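Local coordinates for protein possible adhesin (Caldicellulosiruptor kronotskyensis, PDB 4WA0) that probably mediates attachment of the bacterium to cellulose, this chain being the C-terminal beta-helix domain of a tapirin and carrying a bound magnesium ion, at residues S30-G35 with I51-M56. Numbering follows the deposited sequence.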
loop_
_atom_site.group_PDB
_atom_site.type_symbol
_atom_site.label_atom_id
_atom_site.label_comp_id
_atom_site.label_asym_id
_atom_site.label_seq_id
_atom_site.Cartn_x
_atom_site.Cartn_y
_atom_site.Cartn_z
ATOM N N SER A 30 -4.035 -6.756 4.333
ATOM C CA SER A 30 -4.063 -5.721 3.275
ATOM C C SER A 30 -3.971 -4.332 3.898
ATOM O O SER A 30 -4.162 -4.153 5.122
ATOM C CB SER A 30 -5.327 -5.879 2.491
ATOM O OG SER A 30 -5.249 -7.070 1.716
ATOM N N VAL A 31 -3.691 -3.325 3.073
ATOM C CA VAL A 31 -3.618 -1.943 3.540
ATOM C C VAL A 31 -4.563 -1.134 2.609
ATOM O O VAL A 31 -4.484 -1.252 1.358
ATOM C CB VAL A 31 -2.211 -1.373 3.403
ATOM C CG1 VAL A 31 -2.142 0.119 3.672
ATOM C CG2 VAL A 31 -1.237 -2.101 4.310
ATOM N N TYR A 32 -5.391 -0.270 3.213
ATOM C CA TYR A 32 -6.334 0.547 2.494
ATOM C C TYR A 32 -6.412 1.970 2.977
ATOM O O TYR A 32 -6.479 2.198 4.179
ATOM C CB TYR A 32 -7.736 -0.076 2.635
ATOM C CG TYR A 32 -8.890 0.798 2.158
ATOM C CD1 TYR A 32 -9.502 1.749 2.989
ATOM C CD2 TYR A 32 -9.400 0.655 0.877
ATOM C CE1 TYR A 32 -10.554 2.542 2.530
ATOM C CE2 TYR A 32 -10.433 1.495 0.410
ATOM C CZ TYR A 32 -10.997 2.411 1.242
ATOM O OH TYR A 32 -12.053 3.236 0.777
ATOM N N SER A 33 -6.432 2.905 2.032
ATOM C CA SER A 33 -6.691 4.320 2.356
ATOM C C SER A 33 -7.820 4.823 1.450
ATOM O O SER A 33 -7.775 4.650 0.247
ATOM C CB SER A 33 -5.514 5.164 2.125
ATOM O OG SER A 33 -5.930 6.493 2.452
ATOM N N GLY A 34 -8.838 5.391 2.045
ATOM C CA GLY A 34 -9.958 6.008 1.279
ATOM C C GLY A 34 -9.609 7.385 0.703
ATOM O O GLY A 34 -10.350 7.940 -0.075
ATOM N N GLY A 35 -8.474 7.936 1.070
ATOM C CA GLY A 35 -7.945 9.143 0.469
ATOM C C GLY A 35 -6.527 8.977 0.029
ATOM O O GLY A 35 -6.089 7.808 -0.296
ATOM N N ILE A 51 -4.348 -0.478 -1.365
ATOM C CA ILE A 51 -5.382 0.316 -2.042
ATOM C C ILE A 51 -5.393 1.742 -1.594
ATOM O O ILE A 51 -5.560 1.968 -0.388
ATOM C CB ILE A 51 -6.773 -0.317 -1.833
ATOM C CG1 ILE A 51 -6.731 -1.733 -2.358
ATOM C CG2 ILE A 51 -7.927 0.505 -2.453
ATOM C CD1 ILE A 51 -7.841 -2.606 -1.892
ATOM N N SER A 52 -5.288 2.646 -2.574
ATOM C CA SER A 52 -5.530 4.053 -2.338
ATOM C C SER A 52 -6.605 4.624 -3.251
ATOM O O SER A 52 -6.485 4.520 -4.461
ATOM C CB SER A 52 -4.300 4.881 -2.517
ATOM O OG SER A 52 -4.594 6.278 -2.322
ATOM N N LYS A 53 -7.641 5.191 -2.661
ATOM C CA LYS A 53 -8.702 5.922 -3.432
ATOM C C LYS A 53 -8.367 7.377 -3.652
ATOM O O LYS A 53 -9.196 8.196 -3.897
ATOM C CB LYS A 53 -10.054 5.728 -2.797
ATOM C CG LYS A 53 -10.486 4.260 -2.806
ATOM C CD LYS A 53 -12.011 4.113 -2.966
ATOM C CE LYS A 53 -12.444 2.721 -3.418
ATOM N NZ LYS A 53 -13.916 2.590 -3.279
ATOM N N GLY A 54 -7.106 7.677 -3.721
ATOM C CA GLY A 54 -6.566 9.011 -3.944
ATOM C C GLY A 54 -5.210 8.888 -4.591
ATOM O O GLY A 54 -5.026 7.973 -5.424
ATOM N N GLU A 55 -4.312 9.813 -4.288
ATOM C CA GLU A 55 -2.973 9.840 -4.769
ATOM C C GLU A 55 -2.174 8.837 -3.908
ATOM O O GLU A 55 -2.474 8.732 -2.730
ATOM C CB GLU A 55 -2.380 11.200 -4.488
ATOM C CG GLU A 55 -3.061 12.365 -5.189
ATOM C CD GLU A 55 -2.903 12.395 -6.677
ATOM O OE1 GLU A 55 -2.132 11.612 -7.264
ATOM O OE2 GLU A 55 -3.526 13.301 -7.278
HETATM N N MSE A 56 -1.200 8.121 -4.473
HETATM C CA MSE A 56 -0.242 7.338 -3.674
HETATM C C MSE A 56 1.072 7.947 -3.893
HETATM O O MSE A 56 1.479 8.214 -5.030
HETATM C CB MSE A 56 -0.163 5.880 -4.088
HETATM C CG MSE A 56 0.788 5.026 -3.240
HETATM SE SE MSE A 56 0.488 3.111 -3.615
HETATM C CE MSE A 56 -1.279 2.637 -3.090
HETATM O O HOH W 1 -14.467 3.216 -0.348
#
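Ser52 OG is held by two groups: it donates to Gly35 O at 2.9 Å, tilted 25° from the carbonyl plane, and accepts from Gly54 N at 3.2 Å, the bond of an ST turn. Because OG stands anti to the backbone N (chi1 178°), it lies beside its own carbonyl carbon, close to the peptide of the turn. One rung away, Ser33 repeats this torsion and this turn, its OG accepting from Gly35 N, and it too bonds to a glycine carbonyl of the preceding coil, Gly16 O.

Between the strands, Ile51 N bonds to Val31 O and Lys53 N to Ser33 O in a parallel pairing. The bond between them, from Ser33 N to Ile51 O, is the shortest at 2.7 Å. On the face bearing Tyr32 and Ile51, the CG2 methyl of Ile51 meets the tyrosine ring obliquely, 3.6 Å from Tyr32 CD2, while Phe13 stacks on the same ring. Lys53 runs past the phenol end, its CD lying 3.8 Å from Tyr32 OH. A water links this hydroxyl to Lys53 NZ, which also reaches Ile222 O.

Strand 30-33 lies between strands 10-14 and 50-52, all parallel, and the serine hydroxyls extend the coil-to-coil bonding into the turns: successive coils in register, here with serine repeated at the strand ends, are characteristic of a parallel beta-helix.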